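Local coordinates for mortality factor 4-like protein 1 (Homo sapiens, PDB 2F5K) that binds methylated histone H3 through its chromo domain, a small beta barrel, and so probably takes part in gene regulation at chromatin, at residues Pro21-Gly26 and Ser72-Tyr77; Lys41-Ala46 and Lys53-Tyr58. One frame throughout, in Å; residues are numbered along the deposited sequence.

Contact 1 (Pro21-Gly26 and Ser72-Tyr77); sequences PKFQEG and SRVLKY
Phe23 lies sandwiched between Val74 and Lys76, which approach its ring from opposite faces. Against one face, CG1 of Val74 sits over the ring centre, 3.3 Å from the Phe23 centroid and only 11° off the ring normal, a close CH-pi contact. This methyl is set there by a chi1 of -174°, which turns CG1 anti to the backbone N of Val74. Over the other face the Lys76 chain, bent at chi2 (72°), runs back across the ring: its CD touches Phe23 CE2 at 3.4 Å, and its ammonium NZ ends 3.9 Å from the ring centroid in a cation-pi contact. The same NZ forms a salt bridge with Glu27, so the charge over the ring is probably partly balanced. Lys22 is linked to the strand through a water that accepts from Lys22 NZ at 2.8 Å and donates to Val74 O at 2.9 Å. Beyond the two segments, the ring of Phe23 meets Tyr54 of strand 51-58 edge-to-face, and both Phe23 and Val74 pack on Val29. The N-terminal loop thereby closes over the barrel beside strand 74-76, itself paired with strand 28-32, while Leu75 reaches helix 79-98.

Contact 2 (Lys41-Ala46 and Lys53-Tyr58); sequences KCVKVA and KYFIHY
The beta hairpin of strands 37-48 and 51-58 is interrupted by a classic bulge, in which Val43 and Lys44 both face Phe55. Phe55 O receives a nearly straight bond from Lys44 N (3.3 Å, 174° at the hydrogen) and a weak, bent one from Val43 N. In return, Phe55 N donates to Lys44 O at 2.8 Å. The extra residue shifts the register by one, so that Lys41 pairs with His57 on one side of the bulge and Ala46 with Lys53 on the other. This bulged antiparallel hairpin belongs to the chromodomain barrel, and one face carries Cys42, Val45, Tyr54 and Ile56, all but Val45 buried. SG of Cys42 meets Tyr54 CD2 at 3.5 Å, approaching the ring obliquely, whereas CG2 of Val45 comes to its edge, 3.8 Å from Tyr54 CE2. Tyr54 OH hydrogen-bonds to Glu71, holding the far end of the ring. On the other face Lys44 and Phe55 run side by side, CB to CB 3.5 Å apart. With CG anti to the backbone N (chi1 -177°), the Phe55 ring lies near Lys44 CG and also meets Trp68. CG2 of Val43 lies 3.9 Å from His57 CB, and His57 NE2 hydrogen-bonds to Trp61 O.

Overall arrangement
Contact 2 is nested within the chain loop that contact 1 closes, and their centres lie about 8 Å apart. Two probable hydrogen bonds join them, with packing contacts beside these. Gly26 N approaches Cys42 O at 2.7 Å, which ties the end of the N-terminal loop to the strand just before the bulge. Phe23 N lies 3.0 Å from Tyr54 OH, while Gln24 O packs against Cys42 CB. Tyr54 therefore links the hairpin to the loop, and strand 28-32 bridges strands 37-48 and 74-76 within the sheet. At the end of segment 53-58 in contact 2, Tyr58 packs with Trp61 and Tyr38 and so probably belongs to the aromatic cage that receives the methylated lysine, as in related chromodomains.

Contact 1 (Pro21-Gly26 and Ser72-Tyr77)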
loop_
_atom_site.group_PDB
_atom_site.type_symbol
_atom_site.label_atom_id
_atom_site.label_comp_id
_atom_site.label_asym_id
_atom_site.label_seq_id
_atom_site.Cartn_x
_atom_site.Cartn_y
_atom_site.Cartn_z
ATOM N N PRO A 21 11.606 -7.895 -8.308
ATOM C CA PRO A 21 10.867 -6.827 -7.638
ATOM C C PRO A 21 10.885 -6.972 -6.114
ATOM O O PRO A 21 11.237 -8.020 -5.577
ATOM C CB PRO A 21 9.458 -7.034 -8.167
ATOM C CG PRO A 21 9.344 -8.535 -8.206
ATOM C CD PRO A 21 10.726 -9.035 -8.624
ATOM N N LYS A 22 10.489 -5.899 -5.444
ATOM C CA LYS A 22 10.499 -5.796 -3.995
ATOM C C LYS A 22 9.565 -6.778 -3.315
ATOM O O LYS A 22 9.893 -7.335 -2.274
ATOM C CB LYS A 22 10.082 -4.382 -3.594
ATOM C CG LYS A 22 11.203 -3.454 -3.201
ATOM C CD LYS A 22 10.761 -2.490 -2.110
ATOM C CE LYS A 22 11.503 -1.178 -2.171
ATOM N NZ LYS A 22 10.866 -0.126 -1.323
ATOM N N PHE A 23 8.400 -7.001 -3.907
ATOM C CA PHE A 23 7.381 -7.799 -3.232
ATOM C C PHE A 23 7.001 -9.107 -3.914
ATOM O O PHE A 23 7.316 -9.318 -5.082
ATOM C CB PHE A 23 6.164 -6.929 -2.973
ATOM C CG PHE A 23 6.496 -5.663 -2.247
ATOM C CD1 PHE A 23 6.956 -4.553 -2.940
ATOM C CD2 PHE A 23 6.391 -5.596 -0.863
ATOM C CE1 PHE A 23 7.278 -3.389 -2.261
ATOM C CE2 PHE A 23 6.697 -4.432 -0.179
ATOM C CZ PHE A 23 7.150 -3.333 -0.872
ATOM N N GLN A 24 6.342 -9.978 -3.164
ATOM C CA GLN A 24 5.945 -11.292 -3.652
ATOM C C GLN A 24 4.451 -11.547 -3.535
ATOM O O GLN A 24 3.768 -10.939 -2.721
ATOM C CB GLN A 24 6.661 -12.382 -2.864
ATOM C CG GLN A 24 8.147 -12.363 -3.001
ATOM C CD GLN A 24 8.784 -13.409 -2.142
ATOM O OE1 GLN A 24 8.080 -14.155 -1.458
ATOM N NE2 GLN A 24 10.121 -13.477 -2.165
ATOM N N GLU A 25 3.952 -12.476 -4.343
ATOM C CA GLU A 25 2.547 -12.830 -4.274
ATOM C C GLU A 25 2.305 -13.436 -2.915
ATOM O O GLU A 25 3.039 -14.320 -2.484
ATOM C CB GLU A 25 2.177 -13.820 -5.370
ATOM C CG GLU A 25 2.389 -13.251 -6.759
ATOM C CD GLU A 25 1.884 -14.154 -7.879
ATOM O OE1 GLU A 25 1.468 -15.313 -7.600
ATOM O OE2 GLU A 25 1.909 -13.680 -9.044
ATOM N N GLY A 26 1.287 -12.934 -2.237
ATOM C CA GLY A 26 0.964 -13.415 -0.912
ATOM C C GLY A 26 1.470 -12.493 0.184
ATOM O O GLY A 26 0.898 -12.454 1.259
ATOM N N SER A 72 6.325 1.987 -6.105
ATOM C CA SER A 72 6.523 3.105 -5.187
ATOM C C SER A 72 5.372 3.281 -4.186
ATOM O O SER A 72 5.491 4.049 -3.225
ATOM C CB SER A 72 6.746 4.407 -5.960
ATOM O OG SER A 72 5.566 4.768 -6.676
ATOM N N ARG A 73 4.260 2.591 -4.387
ATOM C CA ARG A 73 3.174 2.777 -3.439
ATOM C C ARG A 73 3.098 1.679 -2.423
ATOM O O ARG A 73 2.275 1.712 -1.518
ATOM C CB ARG A 73 1.826 2.966 -4.138
ATOM C CG ARG A 73 1.643 4.347 -4.629
ATOM C CD ARG A 73 0.432 4.493 -5.446
ATOM N NE ARG A 73 -0.751 4.133 -4.686
ATOM C CZ ARG A 73 -1.904 3.786 -5.257
ATOM N NH1 ARG A 73 -1.990 3.796 -6.583
ATOM N NH2 ARG A 73 -2.948 3.444 -4.503
ATOM N N VAL A 74 3.986 0.715 -2.573
ATOM C CA VAL A 74 3.989 -0.421 -1.686
ATOM C C VAL A 74 5.158 -0.364 -0.702
ATOM O O VAL A 74 6.284 -0.099 -1.092
ATOM C CB VAL A 74 4.041 -1.713 -2.481
ATOM C CG1 VAL A 74 3.896 -2.902 -1.563
ATOM C CG2 VAL A 74 2.928 -1.709 -3.542
ATOM N N LEU A 75 4.882 -0.594 0.573
ATOM C CA LEU A 75 5.941 -0.574 1.582
ATOM C C LEU A 75 5.911 -1.887 2.318
ATOM O O LEU A 75 4.847 -2.519 2.477
ATOM C CB LEU A 75 5.760 0.561 2.582
ATOM C CG LEU A 75 6.006 2.010 2.123
ATOM C CD1 LEU A 75 5.651 2.978 3.216
ATOM C CD2 LEU A 75 7.482 2.120 1.796
ATOM N N LYS A 76 7.100 -2.298 2.737
ATOM C CA LYS A 76 7.310 -3.498 3.504
ATOM C C LYS A 76 6.571 -3.405 4.842
ATOM O O LYS A 76 6.464 -2.333 5.427
ATOM C CB LYS A 76 8.806 -3.657 3.717
ATOM C CG LYS A 76 9.321 -5.002 3.326
ATOM C CD LYS A 76 9.357 -5.195 1.831
ATOM C CE LYS A 76 9.663 -6.633 1.488
ATOM N NZ LYS A 76 9.478 -6.845 0.039
ATOM N N TYR A 77 6.039 -4.528 5.310
ATOM C CA TYR A 77 5.290 -4.542 6.557
ATOM C C TYR A 77 6.272 -4.691 7.713
ATOM O O TYR A 77 6.492 -5.786 8.188
ATOM C CB TYR A 77 4.269 -5.703 6.557
ATOM C CG TYR A 77 3.170 -5.552 7.608
ATOM C CD1 TYR A 77 1.975 -4.926 7.303
ATOM C CD2 TYR A 77 3.348 -6.032 8.903
ATOM C CE1 TYR A 77 0.981 -4.788 8.259
ATOM C CE2 TYR A 77 2.361 -5.902 9.874
ATOM C CZ TYR A 77 1.194 -5.273 9.550
ATOM O OH TYR A 77 0.225 -5.117 10.519
HETATM O O HOH W 1 8.550 0.777 -2.653
#

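Contact 2 (Lys41-Ala46 and Lys53-Tyr58)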
loop_
_atom_site.group_PDB
_atom_site.type_symbol
_atom_site.label_atom_id
_atom_site.label_comp_id
_atom_site.label_asym_id
_atom_site.label_seq_id
_atom_site.Cartn_x
_atom_site.Cartn_y
_atom_site.Cartn_z
ATOM N N LYS A 41 -2.511 -7.113 0.892
ATOM C CA LYS A 41 -1.889 -8.309 0.330
ATOM C C LYS A 41 -1.496 -8.093 -1.135
ATOM O O LYS A 41 -2.202 -7.437 -1.906
ATOM C CB LYS A 41 -2.859 -9.504 0.400
ATOM C CG LYS A 41 -2.469 -10.565 1.385
ATOM C CD LYS A 41 -2.456 -9.997 2.823
ATOM C CE LYS A 41 -2.321 -11.107 3.863
ATOM N NZ LYS A 41 -2.515 -10.594 5.263
ATOM N N CYS A 42 -0.367 -8.667 -1.512
ATOM C CA CYS A 42 0.099 -8.597 -2.875
ATOM C C CYS A 42 -0.434 -9.812 -3.650
ATOM O O CYS A 42 0.185 -10.880 -3.669
ATOM C CB CYS A 42 1.621 -8.578 -2.881
ATOM S SG CYS A 42 2.338 -8.724 -4.530
ATOM N N VAL A 43 -1.596 -9.653 -4.267
ATOM C CA VAL A 43 -2.214 -10.759 -5.001
ATOM C C VAL A 43 -1.472 -11.077 -6.293
ATOM O O VAL A 43 -1.222 -12.237 -6.592
ATOM C CB VAL A 43 -3.701 -10.490 -5.310
ATOM C CG1 VAL A 43 -4.311 -11.670 -6.053
ATOM C CG2 VAL A 43 -4.470 -10.226 -4.041
ATOM N N LYS A 44 -1.104 -10.047 -7.050
ATOM C CA LYS A 44 -0.407 -10.246 -8.324
ATOM C C LYS A 44 0.807 -9.332 -8.524
ATOM O O LYS A 44 0.860 -8.212 -8.013
ATOM C CB LYS A 44 -1.373 -10.066 -9.505
ATOM C CG LYS A 44 -2.493 -11.102 -9.606
ATOM C CD LYS A 44 -3.291 -10.966 -10.913
ATOM C CE LYS A 44 -4.670 -11.643 -10.822
ATOM N NZ LYS A 44 -5.549 -11.288 -11.969
ATOM N N VAL A 45 1.765 -9.835 -9.295
ATOM C CA VAL A 45 2.996 -9.130 -9.617
ATOM C C VAL A 45 3.183 -9.195 -11.118
ATOM O O VAL A 45 3.407 -10.272 -11.667
ATOM C CB VAL A 45 4.234 -9.818 -8.990
ATOM C CG1 VAL A 45 5.499 -9.056 -9.326
ATOM C CG2 VAL A 45 4.084 -9.983 -7.484
ATOM N N ALA A 46 3.092 -8.059 -11.795
ATOM C CA ALA A 46 3.297 -8.044 -13.242
ATOM C C ALA A 46 4.367 -7.046 -13.632
ATOM O O ALA A 46 4.427 -5.938 -13.105
ATOM C CB ALA A 46 2.009 -7.736 -13.963
ATOM N N LYS A 53 4.660 -3.724 -11.522
ATOM C CA LYS A 53 3.380 -3.318 -10.965
ATOM C C LYS A 53 2.851 -4.361 -9.997
ATOM O O LYS A 53 3.285 -5.505 -9.995
ATOM C CB LYS A 53 2.364 -3.102 -12.083
ATOM C CG LYS A 53 2.837 -2.169 -13.196
ATOM C CD LYS A 53 1.655 -1.580 -13.974
ATOM C CE LYS A 53 2.070 -0.420 -14.871
ATOM N NZ LYS A 53 0.891 0.402 -15.274
ATOM N N TYR A 54 1.908 -3.963 -9.161
ATOM C CA TYR A 54 1.336 -4.916 -8.225
ATOM C C TYR A 54 -0.162 -4.808 -8.161
ATOM O O TYR A 54 -0.719 -3.714 -8.065
ATOM C CB TYR A 54 1.892 -4.714 -6.821
ATOM C CG TYR A 54 3.364 -4.968 -6.712
ATOM C CD1 TYR A 54 4.268 -3.921 -6.765
ATOM C CD2 TYR A 54 3.852 -6.255 -6.564
ATOM C CE1 TYR A 54 5.607 -4.136 -6.654
ATOM C CE2 TYR A 54 5.195 -6.487 -6.455
ATOM C CZ TYR A 54 6.074 -5.423 -6.498
ATOM O OH TYR A 54 7.426 -5.650 -6.398
ATOM N N PHE A 55 -0.822 -5.948 -8.215
ATOM C CA PHE A 55 -2.260 -5.940 -8.053
ATOM C C PHE A 55 -2.507 -6.145 -6.566
ATOM O O PHE A 55 -1.963 -7.072 -5.957
ATOM C CB PHE A 55 -2.918 -7.022 -8.916
ATOM C CG PHE A 55 -4.416 -7.020 -8.843
ATOM C CD1 PHE A 55 -5.144 -5.939 -9.303
ATOM C CD2 PHE A 55 -5.096 -8.101 -8.295
ATOM C CE1 PHE A 55 -6.552 -5.934 -9.228
ATOM C CE2 PHE A 55 -6.496 -8.114 -8.205
ATOM C CZ PHE A 55 -7.229 -7.028 -8.669
ATOM N N ILE A 56 -3.307 -5.277 -5.957
ATOM C CA ILE A 56 -3.488 -5.421 -4.524
ATOM C C ILE A 56 -4.909 -5.480 -3.965
ATOM O O ILE A 56 -5.844 -4.804 -4.428
ATOM C CB ILE A 56 -2.673 -4.361 -3.741
ATOM C CG1 ILE A 56 -3.566 -3.245 -3.256
ATOM C CG2 ILE A 56 -1.468 -3.812 -4.541
ATOM C CD1 ILE A 56 -3.193 -2.794 -1.910
ATOM N N HIS A 57 -5.053 -6.281 -2.931
ATOM C CA HIS A 57 -6.303 -6.322 -2.217
ATOM C C HIS A 57 -6.063 -5.672 -0.873
ATOM O O HIS A 57 -5.185 -6.087 -0.119
ATOM C CB HIS A 57 -6.807 -7.759 -2.031
ATOM C CG HIS A 57 -7.822 -7.887 -0.942
ATOM N ND1 HIS A 57 -7.563 -8.546 0.240
ATOM C CD2 HIS A 57 -9.084 -7.407 -0.837
ATOM C CE1 HIS A 57 -8.627 -8.474 1.022
ATOM N NE2 HIS A 57 -9.565 -7.791 0.390
ATOM N N TYR A 58 -6.821 -4.636 -0.577
ATOM C CA TYR A 58 -6.661 -3.995 0.698
ATOM C C TYR A 58 -7.433 -4.836 1.702
ATOM O O TYR A 58 -8.626 -5.142 1.495
ATOM C CB TYR A 58 -7.144 -2.561 0.646
ATOM C CG TYR A 58 -6.359 -1.701 -0.334
ATOM C CD1 TYR A 58 -6.663 -1.717 -1.702
ATOM C CD2 TYR A 58 -5.306 -0.871 0.105
ATOM C CE1 TYR A 58 -5.963 -0.920 -2.602
ATOM C CE2 TYR A 58 -4.609 -0.084 -0.780
ATOM C CZ TYR A 58 -4.933 -0.121 -2.138
ATOM O OH TYR A 58 -4.259 0.648 -3.038
#